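Local coordinates for protein leucine aminopeptidase (Parabacteroides distasonis, PDB 3TC8) that binds zinc and probably acts as an aminopeptidase of the M28 family, or as a glutaminyl-peptide cyclotransferase, at residues 39-42 against 43-46; 135-138 against 139-142; 179-182 against 183-187. One frame throughout, in Å; residues are numbered along the deposited sequence.

Contact 1: residues 39-42 against 43-46; sequences PRVP and NTAA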
ATOM      1  N   PRO A  39     -12.563   7.582   8.642  1.00  9.88           N
ATOM      2  CA  PRO A  39     -12.066   6.227   8.276  1.00  9.23           C
ATOM      3  C   PRO A  39     -12.679   5.745   6.950  1.00  9.01           C
ATOM      4  O   PRO A  39     -13.895   5.817   6.756  1.00  9.79           O
ATOM      5  CB  PRO A  39     -12.518   5.388   9.479  1.00  9.87           C
ATOM      6  CG  PRO A  39     -12.413   6.348  10.640  1.00 10.72           C
ATOM      7  CD  PRO A  39     -12.969   7.646  10.059  1.00 10.72           C
ATOM      8  N   ARG A  40     -11.830   5.247   6.059  1.00  8.39           N
ATOM      9  CA  ARG A  40     -12.280   4.783   4.749  1.00  8.22           C
ATOM     10  C   ARG A  40     -12.772   3.328   4.844  1.00  8.77           C
ATOM     11  O   ARG A  40     -12.199   2.393   4.291  1.00  8.84           O
ATOM     12  CB  ARG A  40     -11.156   4.924   3.726  1.00  9.01           C
ATOM     13  CG  ARG A  40     -10.956   6.345   3.169  1.00  9.32           C
ATOM     14  CD  ARG A  40     -10.319   7.355   4.102  1.00  8.83           C
ATOM     15  NE  ARG A  40      -8.947   6.938   4.417  1.00  9.09           N
ATOM     16  CZ  ARG A  40      -8.391   6.989   5.631  1.00  9.11           C
ATOM     17  NH1 ARG A  40      -9.023   7.473   6.691  1.00  9.53           N
ATOM     18  NH2 ARG A  40      -7.160   6.528   5.793  1.00  9.93           N
ATOM     19  N   VAL A  41     -13.850   3.141   5.593  1.00  9.30           N
ATOM     20  CA  VAL A  41     -14.453   1.824   5.757  1.00  9.30           C
ATOM     21  C   VAL A  41     -15.352   1.536   4.578  1.00  8.90           C
ATOM     22  O   VAL A  41     -16.248   2.325   4.309  1.00  9.73           O
ATOM     23  CB  VAL A  41     -15.187   1.714   7.112  1.00  9.88           C
ATOM     24  CG1 VAL A  41     -15.928   0.382   7.208  1.00 11.18           C
ATOM     25  CG2 VAL A  41     -14.262   1.949   8.299  1.00 10.59           C
ATOM     26  N   PRO A  42     -15.206   0.414   3.894  1.00  9.41           N
ATOM     27  CA  PRO A  42     -16.102   0.102   2.811  1.00 10.04           C
ATOM     28  C   PRO A  42     -17.565   0.224   3.240  1.00 10.79           C
ATOM     29  O   PRO A  42     -17.923  -0.193   4.327  1.00 11.57           O
ATOM     30  CB  PRO A  42     -15.698  -1.308   2.398  1.00 11.01           C
ATOM     31  CG  PRO A  42     -14.257  -1.388   2.776  1.00 11.34           C
ATOM     32  CD  PRO A  42     -14.111  -0.562   4.035  1.00 10.04           C
ATOM     33  N   ASN A  43     -18.359   0.791   2.337  1.00 11.11           N
ATOM     34  CA  ASN A  43     -19.802   1.062   2.473  1.00 12.36           C
ATOM     35  C   ASN A  43     -20.095   2.383   3.131  1.00 13.30           C
ATOM     36  O   ASN A  43     -21.236   2.797   3.146  1.00 17.41           O
ATOM     37  CB  ASN A  43     -20.582  -0.067   3.148  1.00 12.30           C
ATOM     38  CG  ASN A  43     -20.519  -1.358   2.385  1.00 12.23           C
ATOM     39  OD1 ASN A  43     -20.132  -1.387   1.241  1.00 13.91           O
ATOM     40  ND2 ASN A  43     -20.926  -2.439   3.029  1.00 14.76           N
ATOM     41  N   THR A  44     -19.136   3.120   3.636  1.00 11.25           N
ATOM     42  CA  THR A  44     -19.372   4.413   4.271  1.00 11.53           C
ATOM     43  C   THR A  44     -19.228   5.570   3.307  1.00 11.01           C
ATOM     44  O   THR A  44     -18.571   5.491   2.260  1.00 11.26           O
ATOM     45  CB  THR A  44     -18.427   4.653   5.456  1.00 11.74           C
ATOM     46  OG1 THR A  44     -17.064   4.816   4.993  1.00 11.37           O
ATOM     47  CG2 THR A  44     -18.522   3.570   6.513  1.00 13.44           C
ATOM     48  N   ALA A  45     -19.810   6.692   3.713  1.00 11.50           N
ATOM     49  CA  ALA A  45     -19.652   7.929   2.967  1.00 11.80           C
ATOM     50  C   ALA A  45     -18.200   8.357   2.825  1.00 10.41           C
ATOM     51  O   ALA A  45     -17.806   8.865   1.772  1.00 11.27           O
ATOM     52  CB  ALA A  45     -20.492   9.064   3.603  1.00 13.95           C
ATOM     53  N   ALA A  46     -17.414   8.196   3.875  1.00 10.46           N
ATOM     54  CA  ALA A  46     -15.976   8.587   3.840  1.00 10.32           C
ATOM     55  C   ALA A  46     -15.239   7.783   2.782  1.00  9.64           C
ATOM     56  O   ALA A  46     -14.409   8.335   2.053  1.00  9.28           O
ATOM     57  CB  ALA A  46     -15.346   8.395   5.170  1.00 11.51           C
TER
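With chi1 at 68°, T44 holds OG1 between its own backbone N and carbonyl carbon, and CG2 anti to the carbonyl carbon; the hydroxyl is thereby turned onto V41 O while the methyl lies near the V41 side chain, T44 CG2 being 3.9 Å from V41 CB. The hydroxyl bond is short, T44 OG1 to V41 O being 2.7 Å, and it lies in the carbonyl plane on a lone pair. A second donor reaches the same oxygen: T44 N is 3.1 Å from V41 O, tilted 19° out of that plane. This backbone bond closes a type II beta turn from V41 to T44, with P42 and N43 at its corners; N43 takes a positive phi, and its amide is fixed outside the turn by E81 N and K79 O. T44 is also the N-cap of helix 45-60, its OG1 bonded to H47 N, so that one hydroxyl ties the turn to the first turn of the helix. A valine in its place would probably leave H47 N without its cap and V41 O with one donor fewer, slackening the join between turn and helix. Upstream, R40 is the centre of an inverse gamma turn, its V41 N to P39 O bond weak; P39 O also lies 3.4 Å from A46 CB. The R40 side chain passes A46 with CG 4.1 Å from A46 O, and its NH1 is bound by the carbonyls of G38 and D123. Its side chain is about 11 Å from the bound zinc ion.

Contact 2: residues 135-138 against 139-142; sequences LLEI and ARQI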
ATOM      1  N   LEU A 135       2.471   6.830  -2.885  1.00  7.22           N
ATOM      2  CA  LEU A 135       2.206   6.535  -4.283  1.00  7.46           C
ATOM      3  C   LEU A 135       1.593   7.703  -5.027  1.00  7.56           C
ATOM      4  O   LEU A 135       1.888   7.883  -6.217  1.00  7.66           O
ATOM      5  CB  LEU A 135       1.322   5.306  -4.436  1.00  7.77           C
ATOM      6  CG  LEU A 135       1.990   3.971  -4.113  1.00  8.29           C
ATOM      7  CD1 LEU A 135       1.049   2.800  -4.349  1.00 11.03           C
ATOM      8  CD2 LEU A 135       3.302   3.734  -4.875  1.00 10.70           C
ATOM      9  N   LEU A 136       0.752   8.518  -4.402  1.00  7.13           N
ATOM     10  CA  LEU A 136       0.249   9.697  -5.039  1.00  7.85           C
ATOM     11  C   LEU A 136       1.371  10.649  -5.389  1.00  7.16           C
ATOM     12  O   LEU A 136       1.375  11.209  -6.483  1.00  7.84           O
ATOM     13  CB  LEU A 136      -0.817  10.427  -4.202  1.00  8.18           C
ATOM     14  CG  LEU A 136      -2.186   9.731  -4.125  1.00  8.89           C
ATOM     15  CD1 LEU A 136      -3.004  10.411  -3.016  1.00 10.34           C
ATOM     16  CD2 LEU A 136      -2.939   9.842  -5.474  1.00  9.47           C
ATOM     17  N   GLU A 137       2.313  10.852  -4.485  1.00  7.11           N
ATOM     18  CA  GLU A 137       3.429  11.735  -4.782  1.00  8.02           C
ATOM     19  C   GLU A 137       4.331  11.168  -5.872  1.00  7.76           C
ATOM     20  O   GLU A 137       4.788  11.887  -6.767  1.00  8.43           O
ATOM     21  CB  GLU A 137       4.180  12.051  -3.510  1.00  8.49           C
ATOM     22  CG  GLU A 137       5.450  12.857  -3.710  1.00  8.92           C
ATOM     23  CD  GLU A 137       5.263  14.188  -4.419  1.00  9.10           C
ATOM     24  OE1 GLU A 137       4.125  14.714  -4.472  1.00  9.54           O
ATOM     25  OE2 GLU A 137       6.292  14.775  -4.881  1.00 10.41           O
ATOM     26  N   ILE A 138       4.566   9.855  -5.860  1.00  8.19           N
ATOM     27  CA  ILE A 138       5.300   9.174  -6.926  1.00  8.28           C
ATOM     28  C   ILE A 138       4.597   9.375  -8.260  1.00  8.23           C
ATOM     29  O   ILE A 138       5.199   9.741  -9.263  1.00  8.49           O
ATOM     30  CB  ILE A 138       5.506   7.693  -6.576  1.00  8.05           C
ATOM     31  CG1 ILE A 138       6.550   7.546  -5.475  1.00  8.98           C
ATOM     32  CG2 ILE A 138       5.882   6.852  -7.825  1.00  9.24           C
ATOM     33  CD1 ILE A 138       6.499   6.257  -4.737  1.00 10.16           C
ATOM     34  N   ALA A 139       3.266   9.191  -8.271  1.00  8.46           N
ATOM     35  CA  ALA A 139       2.497   9.334  -9.469  1.00  8.51           C
ATOM     36  C   ALA A 139       2.510  10.788  -9.975  1.00  8.13           C
ATOM     37  O   ALA A 139       2.539  11.042 -11.185  1.00  8.44           O
ATOM     38  CB  ALA A 139       1.043   8.854  -9.194  1.00  9.09           C
ATOM     39  N   ARG A 140       2.503  11.753  -9.051  1.00  8.17           N
ATOM     40  CA  ARG A 140       2.612  13.135  -9.428  1.00  8.46           C
ATOM     41  C   ARG A 140       3.900  13.407 -10.185  1.00  8.67           C
ATOM     42  O   ARG A 140       3.948  14.083 -11.217  1.00  9.12           O
ATOM     43  CB  ARG A 140       2.507  14.053  -8.203  1.00  8.41           C
ATOM     44  CG  ARG A 140       2.386  15.523  -8.560  1.00  9.17           C
ATOM     45  CD  ARG A 140       2.158  16.421  -7.351  1.00 10.06           C
ATOM     46  NE  ARG A 140       3.355  16.537  -6.515  1.00  9.54           N
ATOM     47  CZ  ARG A 140       4.200  17.541  -6.538  1.00 10.19           C
ATOM     48  NH1 ARG A 140       4.018  18.625  -7.291  1.00 11.75           N
ATOM     49  NH2 ARG A 140       5.240  17.471  -5.765  1.00 11.00           N
ATOM     50  N   GLN A 141       4.996  12.821  -9.707  1.00  8.45           N
ATOM     51  CA  GLN A 141       6.281  12.953 -10.375  1.00  8.83           C
ATOM     52  C   GLN A 141       6.310  12.232 -11.723  1.00  8.73           C
ATOM     53  O   GLN A 141       6.827  12.774 -12.704  1.00  9.28           O
ATOM     54  CB  GLN A 141       7.385  12.441  -9.495  1.00  9.36           C
ATOM     55  CG  GLN A 141       7.590  13.243  -8.192  1.00  9.17           C
ATOM     56  CD  GLN A 141       7.840  14.693  -8.395  1.00  9.69           C
ATOM     57  OE1 GLN A 141       8.507  15.094  -9.375  1.00 10.43           O
ATOM     58  NE2 GLN A 141       7.316  15.530  -7.493  1.00 11.00           N
ATOM     59  N   ILE A 142       5.723  11.053 -11.807  1.00  8.91           N
ATOM     60  CA  ILE A 142       5.661  10.328 -13.058  1.00  9.12           C
ATOM     61  C   ILE A 142       4.888  11.126 -14.097  1.00  9.38           C
ATOM     62  O   ILE A 142       5.278  11.199 -15.262  1.00 10.60           O
ATOM     63  CB  ILE A 142       5.021   8.914 -12.861  1.00  9.22           C
ATOM     64  CG1 ILE A 142       5.927   8.034 -12.024  1.00  9.50           C
ATOM     65  CG2 ILE A 142       4.662   8.275 -14.201  1.00 10.35           C
ATOM     66  CD1 ILE A 142       5.217   6.813 -11.450  1.00 10.11           C
TER
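E137 OE2 is gripped by two side chains of the next helical turn, R140 and Q141. R140 NH2 comes in on the syn lone pair, 3.0 Å from E137 OE2. The Q141 amide instead reaches that oxygen from above the carboxylate, 39° out of its plane, with Q141 NE2 2.9 Å from E137 OE2. The other oxygen, E137 OE1, takes R140 NE at 2.8 Å in a nearly straight bond (166°) that lies close to the guanidinium plane. R140 therefore meets the carboxylate side-on with NE and NH2, the two flat groups turned 40° against each other. A bend in the glutamate chain at chi2 carries the carboxylate along the helix towards these partners. S26 OG on OE1 and N23 N on OE2 add donors from outside, a dense set that would be expected to favour the charged form of this buried acid. The pairs are the i to i+3 and i to i+4 spacings of an alpha helix, here helix 125-144, and the polar cluster fastens it to the start of helix 24-36. Backbone bonds run in the usual i to i+4 pattern, such as I142 N to I138 O at 2.9 Å. Elsewhere on the helix, I138 CG2 meets I142 CD1 one turn on at 3.7 Å; the two isoleucines pack on helix 292-308 through V302, L303 and I306, while A139 and I142 also touch strand 150-156.

Contact 3: residues 179-182 against 183-187; sequences TQFW and AKNPH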
ATOM      1  N   THR A 179      -7.520  -7.161  -3.736  1.00  8.26           N
ATOM      2  CA  THR A 179      -6.437  -7.727  -4.502  1.00  8.48           C
ATOM      3  C   THR A 179      -6.802  -9.106  -5.010  1.00  8.44           C
ATOM      4  O   THR A 179      -6.512  -9.458  -6.156  1.00  9.55           O
ATOM      5  CB  THR A 179      -5.116  -7.820  -3.696  1.00  9.23           C
ATOM      6  OG1 THR A 179      -4.843  -6.518  -3.177  1.00  9.73           O
ATOM      7  CG2 THR A 179      -3.971  -8.240  -4.590  1.00 10.17           C
ATOM      8  N   GLN A 180      -7.459  -9.911  -4.169  1.00  8.19           N
ATOM      9  CA  GLN A 180      -7.895 -11.214  -4.623  1.00  9.20           C
ATOM     10  C   GLN A 180      -8.795 -11.097  -5.847  1.00  9.29           C
ATOM     11  O   GLN A 180      -8.714 -11.898  -6.779  1.00 11.18           O
ATOM     12  CB  GLN A 180      -8.575 -11.996  -3.496  1.00  9.59           C
ATOM     13  CG  GLN A 180      -7.587 -12.463  -2.385  1.00  9.81           C
ATOM     14  CD  GLN A 180      -8.311 -13.223  -1.319  1.00 10.03           C
ATOM     15  OE1 GLN A 180      -8.858 -14.303  -1.607  1.00 12.37           O
ATOM     16  NE2 GLN A 180      -8.410 -12.684  -0.131  1.00 10.05           N
ATOM     17  N   PHE A 181      -9.759 -10.160  -5.817  1.00  9.32           N
ATOM     18  CA  PHE A 181     -10.668  -9.976  -6.913  1.00  9.22           C
ATOM     19  C   PHE A 181      -9.909  -9.556  -8.170  1.00  9.09           C
ATOM     20  O   PHE A 181     -10.109 -10.124  -9.236  1.00 10.53           O
ATOM     21  CB  PHE A 181     -11.721  -8.943  -6.571  1.00 10.32           C
ATOM     22  CG  PHE A 181     -12.695  -8.743  -7.718  1.00 11.29           C
ATOM     23  CD1 PHE A 181     -13.761  -9.592  -7.855  1.00 12.74           C
ATOM     24  CD2 PHE A 181     -12.485  -7.758  -8.667  1.00 12.45           C
ATOM     25  CE1 PHE A 181     -14.609  -9.477  -8.939  1.00 14.39           C
ATOM     26  CE2 PHE A 181     -13.373  -7.635  -9.764  1.00 13.67           C
ATOM     27  CZ  PHE A 181     -14.397  -8.512  -9.891  1.00 14.25           C
ATOM     28  N   TRP A 182      -9.042  -8.549  -8.049  1.00  9.09           N
ATOM     29  CA  TRP A 182      -8.313  -8.021  -9.182  1.00  8.68           C
ATOM     30  C   TRP A 182      -7.395  -9.075  -9.807  1.00  9.13           C
ATOM     31  O   TRP A 182      -7.266  -9.164 -11.017  1.00 10.28           O
ATOM     32  CB  TRP A 182      -7.498  -6.811  -8.720  1.00  9.72           C
ATOM     33  CG  TRP A 182      -6.584  -6.271  -9.790  1.00  8.71           C
ATOM     34  CD1 TRP A 182      -6.879  -5.378 -10.787  1.00  9.61           C
ATOM     35  CD2 TRP A 182      -5.210  -6.654  -9.975  1.00  8.40           C
ATOM     36  NE1 TRP A 182      -5.765  -5.192 -11.558  1.00 10.12           N
ATOM     37  CE2 TRP A 182      -4.723  -5.959 -11.093  1.00  9.70           C
ATOM     38  CE3 TRP A 182      -4.338  -7.463  -9.269  1.00  9.47           C
ATOM     39  CZ2 TRP A 182      -3.397  -6.071 -11.512  1.00 10.43           C
ATOM     40  CZ3 TRP A 182      -3.015  -7.596  -9.702  1.00 10.66           C
ATOM     41  CH2 TRP A 182      -2.566  -6.905 -10.806  1.00 10.71           C
ATOM     42  N   ALA A 183      -6.743  -9.857  -8.959  1.00  9.63           N
ATOM     43  CA  ALA A 183      -5.754 -10.795  -9.471  1.00 10.31           C
ATOM     44  C   ALA A 183      -6.425 -11.839 -10.371  1.00 11.96           C
ATOM     45  O   ALA A 183      -5.812 -12.344 -11.307  1.00 13.28           O
ATOM     46  CB  ALA A 183      -4.967 -11.432  -8.357  1.00 11.60           C
ATOM     47  N   LYS A 184      -7.674 -12.176 -10.054  1.00 12.41           N
ATOM     48  CA  LYS A 184      -8.452 -13.088 -10.849  1.00 13.11           C
ATOM     49  C   LYS A 184      -9.136 -12.394 -12.020  1.00 13.32           C
ATOM     50  O   LYS A 184      -9.378 -13.027 -13.019  1.00 16.89           O
ATOM     51  CB  LYS A 184      -9.515 -13.741  -9.933  1.00 14.90           C
ATOM     52  CG  LYS A 184     -10.454 -14.695 -10.590  1.00 18.84           C
ATOM     53  CD  LYS A 184     -11.457 -15.312  -9.594  1.00 22.20           C
ATOM     54  CE  LYS A 184     -12.490 -16.173 -10.275  1.00 21.18           C
ATOM     55  NZ  LYS A 184     -11.896 -17.126 -11.196  1.00 21.74           N
ATOM     56  N   ASN A 185      -9.441 -11.111 -11.894  1.00 12.33           N
ATOM     57  CA  ASN A 185     -10.187 -10.292 -12.839  1.00 12.49           C
ATOM     58  C   ASN A 185      -9.418  -8.996 -13.075  1.00 11.51           C
ATOM     59  O   ASN A 185      -9.848  -7.948 -12.634  1.00 13.67           O
ATOM     60  CB  ASN A 185     -11.562  -9.913 -12.245  1.00 13.90           C
ATOM     61  CG  ASN A 185     -12.411 -11.111 -11.941  1.00 14.24           C
ATOM     62  OD1 ASN A 185     -12.988 -11.727 -12.841  1.00 18.88           O
ATOM     63  ND2 ASN A 185     -12.498 -11.482 -10.674  1.00 15.34           N
ATOM     64  N   PRO A 186      -8.278  -9.049 -13.784  1.00 11.59           N
ATOM     65  CA  PRO A 186      -7.501  -7.823 -13.864  1.00 12.72           C
ATOM     66  C   PRO A 186      -8.160  -6.786 -14.722  1.00 11.64           C
ATOM     67  O   PRO A 186      -9.035  -7.087 -15.520  1.00 14.08           O
ATOM     68  CB  PRO A 186      -6.166  -8.306 -14.431  1.00 14.95           C
ATOM     69  CG  PRO A 186      -6.509  -9.568 -15.148  1.00 16.60           C
ATOM     70  CD  PRO A 186      -7.562 -10.214 -14.293  1.00 14.37           C
ATOM     71  N   HIS A 187      -7.724  -5.557 -14.587  1.00 12.64           N
ATOM     72  CA  HIS A 187      -8.355  -4.445 -15.296  1.00 14.35           C
ATOM     73  C   HIS A 187      -8.118  -4.435 -16.790  1.00 14.71           C
ATOM     74  O   HIS A 187      -8.831  -3.752 -17.514  1.00 18.03           O
ATOM     75  CB  HIS A 187      -7.864  -3.120 -14.682  1.00 14.72           C
ATOM     76  CG  HIS A 187      -6.407  -2.908 -14.838  1.00 13.76           C
ATOM     77  ND1 HIS A 187      -5.469  -3.613 -14.112  1.00 12.74           N
ATOM     78  CD2 HIS A 187      -5.726  -2.077 -15.663  1.00 12.56           C
ATOM     79  CE1 HIS A 187      -4.275  -3.222 -14.510  1.00 11.92           C
ATOM     80  NE2 HIS A 187      -4.404  -2.342 -15.501  1.00 12.95           N
TER
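Helix 177-184 ends here as the backbone leaves helical angles at N185, where N185 N still reaches back to F181 O at 2.9 Å in the carbonyl plane. The same oxygen takes a second bond from the N185 side chain, ND2 to F181 O being 3.1 Å and tilted from the carbonyl plane. That amide lies over one face of the F181 ring, with ND2 3.4 Å above the plane and offset toward the rim, and the two planes 27° apart. N185 CB adds a CH-pi contact over the same ring. One residue on, W182 receives P186 CA over the face of its five-membered ring in another CH-pi contact, 4.1 Å from the centroid. Its indole N-H is directed at the edge of H187: W182 NE1 to H187 ND1 is 3.0 Å and almost straight (170°), lying near the plane of both rings. H187 has CG between its backbone N and carbonyl carbon (chi1 63°), which folds the imidazole alongside the indole, the rings rim to rim and nearly coplanar. With the indole N-H as donor, ND1 is probably the unprotonated nitrogen. Y191 meets both rings, and F156 meets the indole edge-to-face. The whole is a helix C-terminus closed by an asparagine that turns back on the last turn, followed by a proline and a histidine held to the helix by the tryptophan N-H, packed on strands 64-73 and 79-89 of the central mixed sheet.

How the contacts relate
All three are local contacts within a few residues, set well apart with centres 21 to 24 Å from one another and no touching atoms. Contact 2 is the most buried; lying within the later half of helix 125-144, it has a charged cluster towards helix 24-36 and apolar packing on helix 292-308 and strand 150-156. Contacts 1 and 3 are partly buried and sit at opposite kinds of helix end: a threonine N-cap begins one helix, an asparagine-closed terminus with aromatic packing ends another. Contact 3 also packs on strand 150-156, and helix 24-36 is shared by contacts 1 and 2. Contact 1 comes nearest the zinc site, while contact 2 lies away from it.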